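Local coordinates for protein phytoene synthase (Enterococcus hirae, PDB 5IYS) that probably joins prenyl diphosphates head to head as a squalene/phytoene synthase family enzyme, and binds the substrate analogue farnesyl thiodiphosphate together with magnesium, at residues 167-179 against 253-267. Residues are numbered along the deposited sequence; the frame is centred on the assembly and turned at random.
With MG (magnesium ion), chain D; FPS (S-[(2E,6E)-3,7,11-trimethyldodeca-2,6,10-trienyl] trihydrogen thiodiphosphate), chain G; FPS (S-[(2E,6E)-3,7,11-trimethyldodeca-2,6,10-trienyl] trihydrogen thiodiphosphate), chain H.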
loop_
_atom_site.group_PDB
_atom_site.type_symbol
_atom_site.label_atom_id
_atom_site.label_comp_id
_atom_site.label_asym_id
_atom_site.label_seq_id
_atom_site.Cartn_x
_atom_site.Cartn_y
_atom_site.Cartn_z
ATOM N N LEU A 167 2.826 -6.058 4.976
ATOM C CA LEU A 167 3.636 -6.702 6.034
ATOM C C LEU A 167 4.716 -5.764 6.563
ATOM O O LEU A 167 5.018 -5.745 7.755
ATOM C CB LEU A 167 4.327 -7.958 5.487
ATOM C CG LEU A 167 3.443 -9.187 5.280
ATOM C CD1 LEU A 167 4.273 -10.382 4.850
ATOM C CD2 LEU A 167 2.656 -9.489 6.556
ATOM N N THR A 168 5.371 -5.051 5.652
ATOM C CA THR A 168 6.366 -4.047 6.045
ATOM C C THR A 168 5.731 -2.965 6.925
ATOM O O THR A 168 6.280 -2.574 7.964
ATOM C CB THR A 168 6.964 -3.388 4.780
ATOM O OG1 THR A 168 7.542 -4.405 3.933
ATOM C CG2 THR A 168 8.022 -2.348 5.148
ATOM N N ASN A 169 4.559 -2.487 6.525
ATOM C CA ASN A 169 3.836 -1.491 7.331
ATOM C C ASN A 169 3.514 -1.989 8.747
ATOM O O ASN A 169 3.698 -1.270 9.754
ATOM C CB ASN A 169 2.579 -1.044 6.575
ATOM C CG ASN A 169 1.831 0.074 7.289
ATOM O OD1 ASN A 169 1.164 -0.182 8.278
ATOM N ND2 ASN A 169 1.923 1.305 6.778
ATOM N N ILE A 170 3.122 -3.258 8.813
ATOM C CA ILE A 170 2.816 -3.926 10.073
ATOM C C ILE A 170 4.057 -3.982 10.986
ATOM O O ILE A 170 4.016 -3.623 12.182
ATOM C CB ILE A 170 2.278 -5.352 9.788
ATOM C CG1 ILE A 170 0.813 -5.304 9.318
ATOM C CG2 ILE A 170 2.347 -6.210 11.024
ATOM C CD1 ILE A 170 0.282 -6.624 8.703
ATOM N N LEU A 171 5.174 -4.378 10.389
ATOM C CA LEU A 171 6.433 -4.585 11.104
ATOM C C LEU A 171 7.027 -3.257 11.530
ATOM O O LEU A 171 7.723 -3.149 12.547
ATOM C CB LEU A 171 7.414 -5.344 10.200
ATOM C CG LEU A 171 7.082 -6.836 10.054
ATOM C CD1 LEU A 171 7.841 -7.419 8.891
ATOM C CD2 LEU A 171 7.442 -7.621 11.364
ATOM N N ARG A 172 6.725 -2.221 10.764
ATOM C CA ARG A 172 7.225 -0.888 11.092
ATOM C C ARG A 172 6.493 -0.335 12.316
ATOM O O ARG A 172 7.064 0.446 13.086
ATOM C CB ARG A 172 7.072 0.027 9.866
ATOM C CG ARG A 172 7.605 1.455 10.031
ATOM C CD ARG A 172 7.140 2.306 8.841
ATOM N NE ARG A 172 5.701 2.556 8.955
ATOM C CZ ARG A 172 4.964 3.183 8.046
ATOM N NH1 ARG A 172 5.499 3.498 6.876
ATOM N NH2 ARG A 172 3.694 3.469 8.310
ATOM N N ASP A 173 5.233 -0.710 12.509
ATOM C CA ASP A 173 4.346 0.076 13.364
ATOM C C ASP A 173 3.826 -0.739 14.556
ATOM O O ASP A 173 2.796 -0.397 15.146
ATOM C CB ASP A 173 3.132 0.604 12.585
ATOM C CG ASP A 173 3.489 1.643 11.518
ATOM O OD1 ASP A 173 4.586 2.237 11.574
ATOM O OD2 ASP A 173 2.644 1.875 10.623
ATOM N N VAL A 174 4.539 -1.787 14.953
ATOM C CA VAL A 174 4.008 -2.668 15.984
ATOM C C VAL A 174 3.590 -1.898 17.251
ATOM O O VAL A 174 2.502 -2.109 17.794
ATOM C CB VAL A 174 4.986 -3.784 16.334
ATOM C CG1 VAL A 174 4.497 -4.545 17.555
ATOM C CG2 VAL A 174 5.194 -4.722 15.140
ATOM N N GLY A 175 4.441 -0.992 17.719
ATOM C CA GLY A 175 4.171 -0.313 18.992
ATOM C C GLY A 175 2.996 0.649 18.957
ATOM O O GLY A 175 2.137 0.625 19.852
ATOM N N GLU A 176 2.984 1.519 17.951
ATOM C CA GLU A 176 1.898 2.483 17.735
ATOM C C GLU A 176 0.580 1.739 17.526
ATOM O O GLU A 176 -0.446 2.112 18.107
ATOM C CB GLU A 176 2.198 3.416 16.549
ATOM C CG GLU A 176 2.769 4.798 16.954
ATOM C CD GLU A 176 4.041 5.207 16.200
ATOM O OE1 GLU A 176 4.040 5.147 14.947
ATOM O OE2 GLU A 176 5.033 5.636 16.846
ATOM N N ASP A 177 0.627 0.625 16.798
ATOM C CA ASP A 177 -0.593 -0.175 16.571
ATOM C C ASP A 177 -1.150 -0.700 17.901
ATOM O O ASP A 177 -2.341 -0.548 18.200
ATOM C CB ASP A 177 -0.314 -1.344 15.627
ATOM C CG ASP A 177 -0.285 -0.923 14.158
ATOM O OD1 ASP A 177 -0.746 0.191 13.861
ATOM O OD2 ASP A 177 0.226 -1.691 13.314
ATOM N N TYR A 178 -0.283 -1.334 18.686
ATOM C CA TYR A 178 -0.720 -1.910 19.952
ATOM C C TYR A 178 -1.328 -0.840 20.849
ATOM O O TYR A 178 -2.308 -1.099 21.562
ATOM C CB TYR A 178 0.430 -2.595 20.688
ATOM C CG TYR A 178 -0.028 -3.255 21.973
ATOM C CD1 TYR A 178 -0.814 -4.396 21.944
ATOM C CD2 TYR A 178 0.295 -2.714 23.209
ATOM C CE1 TYR A 178 -1.246 -4.985 23.114
ATOM C CE2 TYR A 178 -0.134 -3.299 24.386
ATOM C CZ TYR A 178 -0.898 -4.438 24.327
ATOM O OH TYR A 178 -1.329 -5.030 25.495
ATOM N N GLN A 179 -0.690 0.327 20.878
ATOM C CA GLN A 179 -1.179 1.465 21.657
ATOM C C GLN A 179 -2.622 1.750 21.295
ATOM O O GLN A 179 -3.384 2.252 22.119
ATOM C CB GLN A 179 -0.379 2.725 21.344
ATOM C CG GLN A 179 0.921 2.867 22.103
ATOM C CD GLN A 179 1.562 4.232 21.891
ATOM O OE1 GLN A 179 1.418 4.849 20.829
ATOM N NE2 GLN A 179 2.309 4.693 22.892
ATOM N N LEU A 253 12.261 -1.930 6.411
ATOM C CA LEU A 253 12.684 -3.084 7.206
ATOM C C LEU A 253 14.101 -2.872 7.751
ATOM O O LEU A 253 14.380 -3.193 8.906
ATOM C CB LEU A 253 12.611 -4.385 6.393
ATOM C CG LEU A 253 11.206 -4.759 5.871
ATOM C CD1 LEU A 253 11.365 -5.961 4.959
ATOM C CD2 LEU A 253 10.262 -5.097 7.011
ATOM N N ASN A 254 15.014 -2.420 6.904
ATOM C CA ASN A 254 16.400 -2.200 7.342
ATOM C C ASN A 254 16.561 -1.101 8.374
ATOM O O ASN A 254 17.393 -1.202 9.274
ATOM C CB ASN A 254 17.314 -1.949 6.150
ATOM C CG ASN A 254 17.740 -3.237 5.485
ATOM O OD1 ASN A 254 17.571 -4.323 6.039
ATOM N ND2 ASN A 254 18.236 -3.134 4.264
ATOM N N ILE A 255 15.693 -0.103 8.302
ATOM C CA ILE A 255 15.633 0.966 9.288
ATOM C C ILE A 255 15.351 0.391 10.675
ATOM O O ILE A 255 16.003 0.775 11.650
ATOM C CB ILE A 255 14.511 1.970 8.918
ATOM C CG1 ILE A 255 15.023 3.013 7.921
ATOM C CG2 ILE A 255 13.950 2.673 10.144
ATOM C CD1 ILE A 255 16.262 2.585 7.165
ATOM N N VAL A 256 14.317 -0.443 10.785
ATOM C CA VAL A 256 13.934 -1.018 12.076
ATOM C C VAL A 256 15.068 -1.889 12.607
ATOM O O VAL A 256 15.381 -1.866 13.795
ATOM C CB VAL A 256 12.629 -1.840 11.999
ATOM C CG1 VAL A 256 12.298 -2.476 13.339
ATOM C CG2 VAL A 256 11.477 -0.980 11.520
ATOM N N ARG A 257 15.689 -2.661 11.726
ATOM C CA ARG A 257 16.860 -3.428 12.136
ATOM C C ARG A 257 17.982 -2.510 12.645
ATOM O O ARG A 257 18.549 -2.755 13.705
ATOM C CB ARG A 257 17.359 -4.282 10.973
ATOM C CG ARG A 257 16.445 -5.407 10.583
ATOM C CD ARG A 257 16.923 -6.014 9.286
ATOM N NE ARG A 257 16.206 -7.238 8.957
ATOM C CZ ARG A 257 15.623 -7.468 7.788
ATOM N NH1 ARG A 257 15.728 -6.572 6.816
ATOM N NH2 ARG A 257 15.022 -8.628 7.553
ATOM N N LYS A 258 18.281 -1.430 11.923
ATOM C CA LYS A 258 19.392 -0.556 12.294
ATOM C C LYS A 258 19.136 0.095 13.640
ATOM O O LYS A 258 20.080 0.363 14.384
ATOM C CB LYS A 258 19.647 0.538 11.249
ATOM C CG LYS A 258 20.213 0.045 9.919
ATOM C CD LYS A 258 21.296 -1.014 10.095
ATOM C CE LYS A 258 20.733 -2.441 10.068
ATOM N NZ LYS A 258 20.114 -2.787 8.745
ATOM N N GLN A 259 17.876 0.394 13.938
ATOM C CA GLN A 259 17.506 0.958 15.232
ATOM C C GLN A 259 17.302 -0.145 16.264
ATOM O O GLN A 259 16.672 0.054 17.304
ATOM C CB GLN A 259 16.260 1.838 15.100
ATOM C CG GLN A 259 16.490 3.105 14.243
ATOM C CD GLN A 259 15.223 3.937 14.060
ATOM O OE1 GLN A 259 15.227 4.976 13.384
ATOM N NE2 GLN A 259 14.112 3.433 14.584
ATOM N N HIS A 260 17.844 -1.319 15.947
ATOM C CA HIS A 260 17.873 -2.469 16.857
ATOM C C HIS A 260 16.475 -2.924 17.287
ATOM O O HIS A 260 16.245 -3.275 18.457
ATOM C CB HIS A 260 18.812 -2.233 18.054
ATOM C CG HIS A 260 20.112 -1.579 17.692
ATOM N ND1 HIS A 260 21.071 -2.195 16.910
ATOM C CD2 HIS A 260 20.596 -0.347 17.981
ATOM C CE1 HIS A 260 22.080 -1.361 16.715
ATOM N NE2 HIS A 260 21.813 -0.232 17.348
ATOM N N TYR A 261 15.570 -2.983 16.306
ATOM C CA TYR A 261 14.221 -3.464 16.525
ATOM C C TYR A 261 13.459 -2.583 17.513
ATOM O O TYR A 261 12.844 -3.071 18.456
ATOM C CB TYR A 261 14.250 -4.915 16.987
ATOM C CG TYR A 261 14.979 -5.809 16.015
ATOM C CD1 TYR A 261 14.382 -6.204 14.819
ATOM C CD2 TYR A 261 16.329 -6.080 16.191
ATOM C CE1 TYR A 261 15.087 -6.964 13.891
ATOM C CE2 TYR A 261 17.029 -6.864 15.296
ATOM C CZ TYR A 261 16.414 -7.302 14.148
ATOM O OH TYR A 261 17.143 -8.091 13.280
ATOM N N SER A 262 13.571 -1.275 17.330
ATOM C CA SER A 262 12.656 -0.340 17.980
ATOM C C SER A 262 11.212 -0.584 17.529
ATOM O O SER A 262 10.949 -0.826 16.335
ATOM C CB SER A 262 13.062 1.094 17.647
ATOM O OG SER A 262 13.118 1.270 16.238
ATOM N N LEU A 263 10.282 -0.475 18.477
ATOM C CA LEU A 263 8.878 -0.750 18.206
ATOM C C LEU A 263 8.103 0.532 17.911
ATOM O O LEU A 263 7.014 0.488 17.333
ATOM C CB LEU A 263 8.248 -1.508 19.377
ATOM C CG LEU A 263 8.938 -2.832 19.733
ATOM C CD1 LEU A 263 8.391 -3.436 21.015
ATOM C CD2 LEU A 263 8.889 -3.850 18.594
ATOM N N PHE A 264 8.696 1.671 18.254
ATOM C CA PHE A 264 8.059 2.971 18.050
ATOM C C PHE A 264 8.907 3.859 17.153
ATOM O O PHE A 264 10.105 3.634 16.995
ATOM C CB PHE A 264 7.824 3.707 19.372
ATOM C CG PHE A 264 6.797 3.064 20.248
ATOM C CD1 PHE A 264 7.165 2.068 21.142
ATOM C CD2 PHE A 264 5.461 3.449 20.179
ATOM C CE1 PHE A 264 6.217 1.472 21.954
ATOM C CE2 PHE A 264 4.515 2.837 20.974
ATOM C CZ PHE A 264 4.889 1.823 21.831
ATOM N N ASP A 265 8.274 4.887 16.602
ATOM C CA ASP A 265 8.977 5.977 15.949
ATOM C C ASP A 265 9.800 5.469 14.766
ATOM O O ASP A 265 10.980 5.803 14.635
ATOM C CB ASP A 265 9.870 6.707 16.966
ATOM C CG ASP A 265 10.573 7.902 16.362
ATOM O OD1 ASP A 265 9.902 8.676 15.651
ATOM O OD2 ASP A 265 11.804 8.032 16.544
ATOM N N ASN A 266 9.158 4.700 13.889
ATOM C CA ASN A 266 9.848 4.061 12.769
ATOM C C ASN A 266 9.449 4.673 11.425
ATOM O O ASN A 266 9.983 4.300 10.377
ATOM C CB ASN A 266 9.558 2.554 12.747
ATOM C CG ASN A 266 10.205 1.813 13.911
ATOM O OD1 ASN A 266 9.664 0.832 14.423
ATOM N ND2 ASN A 266 11.406 2.233 14.275
ATOM N N LYS A 267 8.539 5.639 11.472
ATOM C CA LYS A 267 8.035 6.260 10.262
ATOM C C LYS A 267 8.938 7.412 9.844
ATOM O O LYS A 267 9.571 8.054 10.691
ATOM C CB LYS A 267 6.618 6.796 10.474
ATOM C CG LYS A 267 5.538 5.742 10.601
ATOM C CD LYS A 267 4.175 6.408 10.809
ATOM C CE LYS A 267 3.247 5.500 11.620
ATOM N NZ LYS A 267 1.895 5.250 11.001
HETATM MG MG MG D . -0.406 0.019 9.718
HETATM C C1 FPS G . 1.214 2.543 2.537
HETATM S S1 FPS G . 0.205 3.927 2.159
HETATM C C2 FPS G . 0.829 1.553 1.453
HETATM C C3 FPS G . 0.761 0.221 1.628
HETATM C C4 FPS G . 1.105 -0.398 2.950
HETATM C C5 FPS G . 0.368 -0.701 0.490
HETATM C C6 FPS G . 0.043 -0.000 -0.828
HETATM C C7 FPS G . 0.057 -1.033 -1.938
HETATM C C8 FPS G . 0.512 -0.754 -3.172
HETATM C C10 FPS G . 0.359 -1.830 -4.226
HETATM C C9 FPS G . 1.090 0.586 -3.557
HETATM C C11 FPS G . 1.729 -2.128 -4.841
HETATM C C12 FPS G . 1.597 -3.069 -6.027
HETATM C C13 FPS G . 1.493 -2.672 -7.316
HETATM C C14 FPS G . 1.400 -3.702 -8.412
HETATM C C15 FPS G . 1.501 -1.217 -7.709
HETATM P PA FPS G . 0.935 5.657 3.017
HETATM O O1A FPS G . 0.533 6.842 2.255
HETATM O O2A FPS G . 0.088 5.695 4.395
HETATM O O3A FPS G . 2.471 5.624 3.448
HETATM P PB FPS G . 2.779 5.027 4.927
HETATM O O1B FPS G . 2.874 6.136 5.937
HETATM O O2B FPS G . 4.039 4.221 4.714
HETATM O O3B FPS G . 1.707 4.090 5.441
HETATM C C1 FPS H . -1.743 2.246 4.831
HETATM S S1 FPS H . -1.532 0.885 5.935
HETATM C C2 FPS H . -3.137 2.210 4.253
HETATM C C3 FPS H . -3.579 1.301 3.366
HETATM C C4 FPS H . -2.762 0.125 2.903
HETATM C C5 FPS H . -4.994 1.452 2.855
HETATM C C6 FPS H . -5.110 2.598 1.850
HETATM C C7 FPS H . -4.002 2.525 0.814
HETATM C C8 FPS H . -3.289 3.611 0.478
HETATM C C10 FPS H . -2.170 3.416 -0.517
HETATM C C9 FPS H . -3.530 4.941 1.141
HETATM C C11 FPS H . -2.598 3.651 -1.949
HETATM C C12 FPS H . -1.272 3.823 -2.677
HETATM C C13 FPS H . -1.157 4.011 -4.005
HETATM C C14 FPS H . -2.331 4.082 -4.932
HETATM C C15 FPS H . 0.218 4.141 -4.582
HETATM P PA FPS H . -2.047 1.799 7.686
HETATM O O1A FPS H . -3.449 2.275 7.598
HETATM O O2A FPS H . -1.927 0.723 8.877
HETATM O O3A FPS H . -0.884 2.875 8.026
HETATM P PB FPS H . -0.971 4.466 8.005
HETATM O O1B FPS H . -0.741 4.885 9.432
HETATM O O2B FPS H . -2.307 5.001 7.538
HETATM O O3B FPS H . 0.118 4.943 7.068
HETATM O O HOH W 1 0.614 -1.052 10.760
HETATM O O HOH W 2 8.172 -2.189 15.068
HETATM O O HOH W 3 6.512 3.554 13.824
HETATM O O HOH W 4 5.056 1.913 16.095
HETATM O O HOH W 5 -1.473 -1.636 9.564
HETATM O O HOH W 6 0.526 1.394 9.879
#
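Lys267 crosses Arg172 at about a right angle, its CG over one face of the guanidinium, 3.6 Å from Arg172 NE. With CG anti to the backbone N (chi1 -178°) and a bend at chi3, Arg172 turns NE and NH2 back onto Asp173 and sends NH1 to a diphosphate. It grips Asp173 side-on: Arg172 NE bonds Asp173 OD1 and Arg172 NH2 bonds Asp173 OD2, the latter on the syn lone pair. At another edge Arg172 NH1 bonds FPS (chain G) O2B at 2.7 Å. A weak salt bridge joins Lys267 NZ to Asp173 OD2 at 3.5 Å, and Lys267 NZ lies 3.1 Å from FPS (chain H) O1B. The cationic pair thus meets both diphosphates, whose charge probably offsets that of the two side chains. Asn169 OD1 binds magnesium at 2.1 Å; Asp173 belongs to the same magnesium site but does not coordinate the ion directly in this model.

Farther along, Gly175 N donates to Leu263 O at 3.0 Å. The Phe264 ring lays one face on Gly175 CA, 3.8 Å from the ring centroid, a CH-pi contact. Gln179 meets the ring edge, its amide plane turned 63° from the ring. Glu176 OE2 accepts a weak bond from Asp265 N.

Leu171 CD1 and Thr168 CG2 pack on Leu253 CD2, where segments 167-172 and 253-258, the ends of helices 155-172 and 236-258, run nearly parallel (22°). The chain after helix 236-258 folds back over the start of helix 174-179, while Trp213 of helix 207-227 touches Val256.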